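PDB 2QY1: pectate lyase II from Xanthomonas campestris pv. campestris, which probably cleaves pectate, the de-esterified polygalacturonate of plant cell walls, by the eliminative reaction of polysaccharide lyase family 1. Local coordinates for residues Ser216-Asn221 and Gly237-Glu242; Tyr263-Asn268 and Trp292-Val297. The protein carries 2 engineered substitutions. All coordinates share one frame; numbering follows the deposited sequence.

The two contacts are neighbours on one side of the chain, with centres about 9 Å apart. Contact 1 pairs strand 215-226 with strand 238-242. Strand 263-267 lies next to 238-242 in the same parallel arrangement and forms half of contact 2. The other half, residues 292-297, is a loop that covers strand 263-267. Backbone bonds join the contacts, among them two probable ones: Ile241 N to Asp265 O at 2.8 Å, and Tyr263 N to Gly237 O, also at 2.8 Å. Contact 1 is buried, with its centre about 13 Å from the centre of the chain. Contact 2 is at the surface, about 22 Å from that centre.

Contact 1 (Ser216-Asn221 and Gly237-Glu242); sequences SHIYNN and GIAKIE
His217 NE2 donates a hydrogen bond of 2.9 Å to Glu242 OE2. The bond is fairly straight, 158° at the hydrogen. The carboxylate oxygen lies at the ring edge, close to the imidazole plane, and is met nearly along its own C-O axis. The ring and carboxylate planes are 34° apart. Glu242 reaches this position with CG anti to the backbone N (chi1 -178°) and the rest of its chain extended. Lys240 runs beside the imidazole and points the same way; its CG is 3.8 Å from His217 CD2. Tyr219 CB meets Glu242 CB at 3.9 Å. Ser216, Ile218, Ala239 and Ile241 point to the other face of the sheet, where Ile218 CD1 packs on Ala239 CB at 4.0 Å.

Parallel backbone pairing sets these partners level. Ser216 N bonds to Ile238 O, and Lys240 N to Ser216 O. Ile218 N then bonds to Lys240 O at 2.8 Å, and Glu242 N to Ile218 O. A second shell fixes the polar ends. Tyr304 OH bonds to His217 ND1, so both ring nitrogens are engaged, and Tyr306 OH is a second partner of Glu242 OE2. Ser216 OG is held by Gln211. Parallel strands paired in register on successive turns, as here, are characteristic of the right-handed parallel beta-helix of pectate lyases.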
ATOM      1  N   SER A 216      -9.580  -7.834   5.464  1.00 20.04           N
ATOM      2  CA  SER A 216      -8.244  -7.334   5.741  1.00 19.99           C
ATOM      3  C   SER A 216      -7.870  -7.507   7.207  1.00 19.91           C
ATOM      4  O   SER A 216      -8.737  -7.605   8.086  1.00 19.92           O
ATOM      5  CB  SER A 216      -8.101  -5.867   5.319  1.00 19.91           C
ATOM      6  OG  SER A 216      -8.748  -5.004   6.237  1.00 20.43           O
ATOM      7  N   HIS A 217      -6.567  -7.557   7.449  1.00 19.58           N
ATOM      8  CA  HIS A 217      -6.024  -7.571   8.791  1.00 19.56           C
ATOM      9  C   HIS A 217      -5.015  -6.430   8.864  1.00 19.46           C
ATOM     10  O   HIS A 217      -3.979  -6.459   8.201  1.00 19.40           O
ATOM     11  CB  HIS A 217      -5.378  -8.924   9.083  1.00 19.38           C
ATOM     12  CG  HIS A 217      -4.904  -9.088  10.493  1.00 20.02           C
ATOM     13  ND1 HIS A 217      -3.906  -9.971  10.838  1.00 20.38           N
ATOM     14  CD2 HIS A 217      -5.288  -8.486  11.645  1.00 20.44           C
ATOM     15  CE1 HIS A 217      -3.700  -9.913  12.142  1.00 20.36           C
ATOM     16  NE2 HIS A 217      -4.521  -9.016  12.654  1.00 20.64           N
ATOM     17  N   ILE A 218      -5.357  -5.414   9.649  1.00 19.35           N
ATOM     18  CA  ILE A 218      -4.561  -4.197   9.765  1.00 19.10           C
ATOM     19  C   ILE A 218      -4.033  -4.112  11.197  1.00 19.14           C
ATOM     20  O   ILE A 218      -4.775  -3.762  12.113  1.00 18.97           O
ATOM     21  CB  ILE A 218      -5.415  -2.943   9.391  1.00 19.09           C
ATOM     22  CG1 ILE A 218      -5.939  -3.064   7.952  1.00 18.99           C
ATOM     23  CG2 ILE A 218      -4.622  -1.641   9.578  1.00 19.05           C
ATOM     24  CD1 ILE A 218      -7.161  -2.196   7.644  1.00 19.06           C
ATOM     25  N   TYR A 219      -2.760  -4.461  11.392  1.00 18.97           N
ATOM     26  CA  TYR A 219      -2.189  -4.536  12.744  1.00 18.85           C
ATOM     27  C   TYR A 219      -0.784  -3.956  12.857  1.00 18.96           C
ATOM     28  O   TYR A 219      -0.021  -3.989  11.898  1.00 18.88           O
ATOM     29  CB  TYR A 219      -2.246  -5.976  13.298  1.00 18.85           C
ATOM     30  CG  TYR A 219      -1.185  -6.939  12.789  1.00 18.85           C
ATOM     31  CD1 TYR A 219       0.036  -7.086  13.455  1.00 18.81           C
ATOM     32  CD2 TYR A 219      -1.416  -7.728  11.664  1.00 18.84           C
ATOM     33  CE1 TYR A 219       1.013  -7.975  12.988  1.00 18.87           C
ATOM     34  CE2 TYR A 219      -0.455  -8.624  11.197  1.00 18.88           C
ATOM     35  CZ  TYR A 219       0.756  -8.742  11.865  1.00 19.03           C
ATOM     36  OH  TYR A 219       1.705  -9.628  11.396  1.00 18.84           O
ATOM     37  N   ASN A 220      -0.454  -3.430  14.037  1.00 19.00           N
ATOM     38  CA  ASN A 220       0.884  -2.895  14.338  1.00 19.10           C
ATOM     39  C   ASN A 220       1.362  -1.783  13.400  1.00 19.17           C
ATOM     40  O   ASN A 220       2.568  -1.607  13.200  1.00 19.16           O
ATOM     41  CB  ASN A 220       1.934  -4.016  14.397  1.00 19.00           C
ATOM     42  CG  ASN A 220       1.797  -4.897  15.625  1.00 19.57           C
ATOM     43  OD1 ASN A 220       1.128  -4.547  16.605  1.00 20.48           O
ATOM     44  ND2 ASN A 220       2.445  -6.054  15.580  1.00 18.88           N
ATOM     45  N   ASN A 221       0.415  -1.041  12.827  1.00 19.15           N
ATOM     46  CA  ASN A 221       0.736   0.130  12.013  1.00 19.39           C
ATOM     47  C   ASN A 221       0.745   1.398  12.860  1.00 19.50           C
ATOM     48  O   ASN A 221      -0.000   1.512  13.835  1.00 19.41           O
ATOM     49  CB  ASN A 221      -0.253   0.288  10.856  1.00 19.17           C
ATOM     50  CG  ASN A 221      -0.329  -0.941   9.977  1.00 19.10           C
ATOM     51  OD1 ASN A 221       0.576  -1.212   9.190  1.00 19.95           O
ATOM     52  ND2 ASN A 221      -1.419  -1.688  10.099  1.00 18.40           N
ATOM     53  N   GLY A 237     -16.950  -4.767   3.168  1.00 19.91           N
ATOM     54  CA  GLY A 237     -15.628  -5.205   3.606  1.00 19.67           C
ATOM     55  C   GLY A 237     -15.558  -5.297   5.122  1.00 19.69           C
ATOM     56  O   GLY A 237     -16.257  -4.568   5.832  1.00 19.60           O
ATOM     57  N   ILE A 238     -14.736  -6.213   5.621  1.00 19.49           N
ATOM     58  CA  ILE A 238     -14.501  -6.321   7.059  1.00 19.44           C
ATOM     59  C   ILE A 238     -13.001  -6.225   7.329  1.00 19.37           C
ATOM     60  O   ILE A 238     -12.203  -6.865   6.650  1.00 19.39           O
ATOM     61  CB  ILE A 238     -15.095  -7.630   7.657  1.00 19.41           C
ATOM     62  CG1 ILE A 238     -16.607  -7.708   7.392  1.00 19.28           C
ATOM     63  CG2 ILE A 238     -14.807  -7.723   9.158  1.00 19.45           C
ATOM     64  CD1 ILE A 238     -17.244  -9.067   7.693  1.00 19.68           C
ATOM     65  N   ALA A 239     -12.628  -5.408   8.310  1.00 19.40           N
ATOM     66  CA  ALA A 239     -11.227  -5.249   8.688  1.00 19.31           C
ATOM     67  C   ALA A 239     -11.003  -5.614  10.152  1.00 19.40           C
ATOM     68  O   ALA A 239     -11.658  -5.071  11.044  1.00 19.34           O
ATOM     69  CB  ALA A 239     -10.765  -3.825   8.424  1.00 19.35           C
ATOM     70  N   LYS A 240     -10.088  -6.549  10.392  1.00 19.47           N
ATOM     71  CA  LYS A 240      -9.611  -6.814  11.741  1.00 19.60           C
ATOM     72  C   LYS A 240      -8.517  -5.791  12.045  1.00 19.66           C
ATOM     73  O   LYS A 240      -7.414  -5.865  11.499  1.00 19.74           O
ATOM     74  CB  LYS A 240      -9.087  -8.249  11.876  1.00 19.49           C
ATOM     75  CG  LYS A 240      -8.657  -8.612  13.290  1.00 19.45           C
ATOM     76  CD  LYS A 240      -8.232 -10.070  13.401  1.00 19.75           C
ATOM     77  CE  LYS A 240      -7.896 -10.436  14.840  1.00 20.22           C
ATOM     78  NZ  LYS A 240      -9.097 -10.463  15.727  1.00 21.17           N
ATOM     79  N   ILE A 241      -8.847  -4.829  12.903  1.00 19.71           N
ATOM     80  CA  ILE A 241      -7.950  -3.722  13.231  1.00 19.71           C
ATOM     81  C   ILE A 241      -7.388  -3.931  14.637  1.00 19.79           C
ATOM     82  O   ILE A 241      -8.096  -3.766  15.631  1.00 19.48           O
ATOM     83  CB  ILE A 241      -8.674  -2.353  13.105  1.00 19.66           C
ATOM     84  CG1 ILE A 241      -9.264  -2.191  11.697  1.00 19.72           C
ATOM     85  CG2 ILE A 241      -7.724  -1.198  13.444  1.00 19.83           C
ATOM     86  CD1 ILE A 241     -10.190  -0.992  11.528  1.00 19.67           C
ATOM     87  N   GLU A 242      -6.106  -4.286  14.699  1.00 19.77           N
ATOM     88  CA  GLU A 242      -5.502  -4.823  15.919  1.00 19.97           C
ATOM     89  C   GLU A 242      -4.166  -4.164  16.267  1.00 20.01           C
ATOM     90  O   GLU A 242      -3.292  -4.035  15.415  1.00 19.90           O
ATOM     91  CB  GLU A 242      -5.316  -6.336  15.754  1.00 20.07           C
ATOM     92  CG  GLU A 242      -4.736  -7.059  16.959  1.00 20.32           C
ATOM     93  CD  GLU A 242      -4.492  -8.542  16.712  1.00 20.27           C
ATOM     94  OE1 GLU A 242      -4.061  -9.226  17.662  1.00 20.27           O
ATOM     95  OE2 GLU A 242      -4.723  -9.026  15.580  1.00 20.65           O
TER

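Contact 2 (Tyr263-Asn268 and Trp292-Val297); sequences YWDLIN and WISTKV
Trp264 O is gripped by two successive backbone N-H groups of the loop. Thr295 N donates to Trp264 O at 2.8 Å, nearly along the carbonyl axis. Lys296 N meets Trp264 O at 3.2 Å from above the carbonyl plane, 48° out of it. Thr295 also returns a bond: its OG1 accepts from Trp264 N at 2.9 Å. With chi1 at 52°, OG1 sits between the backbone N and the carbonyl carbon of Thr295, and it also lies over one indole face of Trp264, 3.5 Å above the plane.

At the indole edge, NE1 makes a weak bond to Ile293 O, and a water bridges the same two atoms. Further along, Ser294 OG accepts from Leu266 N at 2.7 Å, a short, fairly straight bond. In this way a non-regular loop occupies polar backbone atoms of strand 263-267, which pairs with 238-242 in the parallel beta-helix of this family. The end-to-end directions of 263-266 and 292-297 are 112° apart.

Lys296 lies extended over one face of the Tyr263 ring. Lys296 CE makes a CH-pi contact, 3.7 Å from the Tyr263 ring centroid. Lys296 NZ lies farther off centre, in a cation-pi contact 4.0 Å from the Tyr263 ring centroid. Asp265 OD2 bonds to Phe298 N, just beyond the loop segment, and passes close to Val297 CA. Leu266 CD2 meets the edge of the Trp292 indole at CE3, 4.0 Å away, while Phe246 packs against that indole from strand 245-255.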
ATOM      1  N   TYR A 263     -17.268  -2.800   7.779  1.00 23.14           N
ATOM      2  CA  TYR A 263     -17.293  -3.138   9.205  1.00 22.96           C
ATOM      3  C   TYR A 263     -15.898  -3.406   9.761  1.00 22.78           C
ATOM      4  O   TYR A 263     -14.949  -3.621   9.004  1.00 22.76           O
ATOM      5  CB  TYR A 263     -18.210  -4.345   9.443  1.00 22.99           C
ATOM      6  CG  TYR A 263     -19.583  -4.192   8.825  1.00 23.18           C
ATOM      7  CD1 TYR A 263     -20.626  -3.597   9.533  1.00 23.12           C
ATOM      8  CD2 TYR A 263     -19.836  -4.627   7.522  1.00 23.27           C
ATOM      9  CE1 TYR A 263     -21.888  -3.446   8.962  1.00 23.15           C
ATOM     10  CE2 TYR A 263     -21.093  -4.478   6.943  1.00 23.29           C
ATOM     11  CZ  TYR A 263     -22.113  -3.887   7.668  1.00 23.10           C
ATOM     12  OH  TYR A 263     -23.357  -3.739   7.099  1.00 23.28           O
ATOM     13  N   TRP A 264     -15.778  -3.384  11.088  1.00 22.46           N
ATOM     14  CA  TRP A 264     -14.482  -3.566  11.741  1.00 22.33           C
ATOM     15  C   TRP A 264     -14.531  -4.353  13.047  1.00 22.17           C
ATOM     16  O   TRP A 264     -15.495  -4.264  13.811  1.00 22.25           O
ATOM     17  CB  TRP A 264     -13.783  -2.218  11.967  1.00 22.28           C
ATOM     18  CG  TRP A 264     -14.674  -1.134  12.495  1.00 22.26           C
ATOM     19  CD1 TRP A 264     -15.094  -0.970  13.781  1.00 22.34           C
ATOM     20  CD2 TRP A 264     -15.246  -0.057  11.745  1.00 22.32           C
ATOM     21  NE1 TRP A 264     -15.897   0.143  13.883  1.00 22.40           N
ATOM     22  CE2 TRP A 264     -16.005   0.723  12.647  1.00 22.51           C
ATOM     23  CE3 TRP A 264     -15.188   0.328  10.398  1.00 22.41           C
ATOM     24  CZ2 TRP A 264     -16.706   1.865  12.245  1.00 22.44           C
ATOM     25  CZ3 TRP A 264     -15.887   1.463   9.998  1.00 22.28           C
ATOM     26  CH2 TRP A 264     -16.633   2.219  10.920  1.00 22.38           C
ATOM     27  N   ASP A 265     -13.471  -5.127  13.275  1.00 21.99           N
ATOM     28  CA  ASP A 265     -13.247  -5.850  14.519  1.00 21.76           C
ATOM     29  C   ASP A 265     -12.036  -5.203  15.196  1.00 21.70           C
ATOM     30  O   ASP A 265     -10.898  -5.347  14.736  1.00 21.71           O
ATOM     31  CB  ASP A 265     -12.984  -7.332  14.222  1.00 21.90           C
ATOM     32  CG  ASP A 265     -13.119  -8.224  15.450  1.00 21.84           C
ATOM     33  OD1 ASP A 265     -12.949  -7.737  16.587  1.00 22.20           O
ATOM     34  OD2 ASP A 265     -13.386  -9.431  15.273  1.00 22.04           O
ATOM     35  N   LEU A 266     -12.299  -4.474  16.277  1.00 21.46           N
ATOM     36  CA  LEU A 266     -11.278  -3.675  16.956  1.00 21.33           C
ATOM     37  C   LEU A 266     -10.799  -4.336  18.244  1.00 21.38           C
ATOM     38  O   LEU A 266     -11.609  -4.716  19.088  1.00 21.14           O
ATOM     39  CB  LEU A 266     -11.818  -2.272  17.264  1.00 21.26           C
ATOM     40  CG  LEU A 266     -12.069  -1.300  16.104  1.00 21.10           C
ATOM     41  CD1 LEU A 266     -13.057  -0.219  16.517  1.00 20.50           C
ATOM     42  CD2 LEU A 266     -10.776  -0.674  15.615  1.00 20.37           C
ATOM     43  N   ILE A 267      -9.481  -4.486  18.379  1.00 21.47           N
ATOM     44  CA  ILE A 267      -8.879  -5.016  19.608  1.00 21.60           C
ATOM     45  C   ILE A 267      -7.494  -4.417  19.853  1.00 21.54           C
ATOM     46  O   ILE A 267      -6.685  -4.299  18.927  1.00 21.45           O
ATOM     47  CB  ILE A 267      -8.747  -6.579  19.621  1.00 21.76           C
ATOM     48  CG1 ILE A 267      -9.738  -7.273  18.673  1.00 22.03           C
ATOM     49  CG2 ILE A 267      -8.898  -7.119  21.047  1.00 21.99           C
ATOM     50  CD1 ILE A 267      -9.226  -7.455  17.249  1.00 21.66           C
ATOM     51  N   ASN A 268      -7.241  -4.035  21.104  1.00 21.46           N
ATOM     52  CA  ASN A 268      -5.903  -3.657  21.594  1.00 21.46           C
ATOM     53  C   ASN A 268      -5.206  -2.487  20.893  1.00 21.43           C
ATOM     54  O   ASN A 268      -3.983  -2.361  20.966  1.00 21.30           O
ATOM     55  CB  ASN A 268      -4.970  -4.882  21.624  1.00 21.41           C
ATOM     56  CG  ASN A 268      -5.420  -5.943  22.611  1.00 21.48           C
ATOM     57  OD1 ASN A 268      -6.079  -5.647  23.611  1.00 21.87           O
ATOM     58  ND2 ASN A 268      -5.055  -7.191  22.339  1.00 21.42           N
ATOM     59  N   TRP A 292     -14.503   3.379  19.653  1.00 22.88           N
ATOM     60  CA  TRP A 292     -13.639   2.226  19.362  1.00 23.01           C
ATOM     61  C   TRP A 292     -14.318   0.877  19.622  1.00 23.15           C
ATOM     62  O   TRP A 292     -13.691  -0.071  20.104  1.00 23.17           O
ATOM     63  CB  TRP A 292     -12.298   2.351  20.100  1.00 23.02           C
ATOM     64  CG  TRP A 292     -11.534   3.552  19.653  1.00 23.19           C
ATOM     65  CD1 TRP A 292     -11.622   4.819  20.161  1.00 23.30           C
ATOM     66  CD2 TRP A 292     -10.596   3.616  18.575  1.00 23.19           C
ATOM     67  NE1 TRP A 292     -10.783   5.664  19.473  1.00 23.38           N
ATOM     68  CE2 TRP A 292     -10.142   4.951  18.495  1.00 23.26           C
ATOM     69  CE3 TRP A 292     -10.087   2.671  17.673  1.00 23.32           C
ATOM     70  CZ2 TRP A 292      -9.201   5.367  17.549  1.00 22.99           C
ATOM     71  CZ3 TRP A 292      -9.151   3.087  16.732  1.00 23.17           C
ATOM     72  CH2 TRP A 292      -8.721   4.424  16.678  1.00 23.23           C
ATOM     73  N   ILE A 293     -15.601   0.803  19.272  1.00 23.23           N
ATOM     74  CA  ILE A 293     -16.386  -0.417  19.430  1.00 23.53           C
ATOM     75  C   ILE A 293     -16.503  -1.166  18.094  1.00 23.47           C
ATOM     76  O   ILE A 293     -16.722  -0.554  17.047  1.00 23.48           O
ATOM     77  CB  ILE A 293     -17.782  -0.119  20.085  1.00 23.55           C
ATOM     78  CG1 ILE A 293     -18.330  -1.348  20.830  1.00 24.21           C
ATOM     79  CG2 ILE A 293     -18.777   0.501  19.083  1.00 24.00           C
ATOM     80  CD1 ILE A 293     -19.128  -2.341  19.989  1.00 24.86           C
ATOM     81  N   SER A 294     -16.337  -2.487  18.145  1.00 23.45           N
ATOM     82  CA  SER A 294     -16.403  -3.338  16.955  1.00 23.47           C
ATOM     83  C   SER A 294     -17.805  -3.390  16.345  1.00 23.54           C
ATOM     84  O   SER A 294     -18.800  -3.507  17.062  1.00 23.36           O
ATOM     85  CB  SER A 294     -15.933  -4.755  17.289  1.00 23.47           C
ATOM     86  OG  SER A 294     -14.590  -4.758  17.746  1.00 23.38           O
ATOM     87  N   THR A 295     -17.879  -3.308  15.018  1.00 23.62           N
ATOM     88  CA  THR A 295     -19.170  -3.350  14.322  1.00 23.80           C
ATOM     89  C   THR A 295     -19.479  -4.728  13.730  1.00 24.07           C
ATOM     90  O   THR A 295     -20.638  -5.040  13.445  1.00 24.05           O
ATOM     91  CB  THR A 295     -19.286  -2.257  13.238  1.00 23.83           C
ATOM     92  OG1 THR A 295     -18.153  -2.324  12.361  1.00 23.28           O
ATOM     93  CG2 THR A 295     -19.352  -0.875  13.880  1.00 23.66           C
ATOM     94  N   LYS A 296     -18.438  -5.537  13.547  1.00 24.31           N
ATOM     95  CA  LYS A 296     -18.587  -6.946  13.176  1.00 24.73           C
ATOM     96  C   LYS A 296     -17.414  -7.774  13.677  1.00 24.86           C
ATOM     97  O   LYS A 296     -16.286  -7.282  13.761  1.00 24.95           O
ATOM     98  CB  LYS A 296     -18.710  -7.120  11.659  1.00 24.77           C
ATOM     99  CG  LYS A 296     -20.134  -7.232  11.151  1.00 25.33           C
ATOM    100  CD  LYS A 296     -20.162  -7.637   9.685  1.00 26.00           C
ATOM    101  CE  LYS A 296     -21.568  -7.549   9.115  1.00 26.57           C
ATOM    102  NZ  LYS A 296     -21.595  -7.929   7.677  1.00 27.04           N
ATOM    103  N   VAL A 297     -17.688  -9.031  14.014  1.00 24.95           N
ATOM    104  CA  VAL A 297     -16.633  -9.990  14.313  1.00 25.10           C
ATOM    105  C   VAL A 297     -16.037 -10.494  12.994  1.00 25.03           C
ATOM    106  O   VAL A 297     -16.766 -10.732  12.027  1.00 25.12           O
ATOM    107  CB  VAL A 297     -17.141 -11.157  15.216  1.00 25.11           C
ATOM    108  CG1 VAL A 297     -18.214 -11.995  14.513  1.00 25.59           C
ATOM    109  CG2 VAL A 297     -15.985 -12.033  15.687  1.00 25.35           C
TER
HETATM  110  O   HOH W   1     -17.627   1.724  15.983  1.00 28.49           O
HETATM  111  O   HOH W   2     -14.803  -7.130  19.411  1.00 45.00           O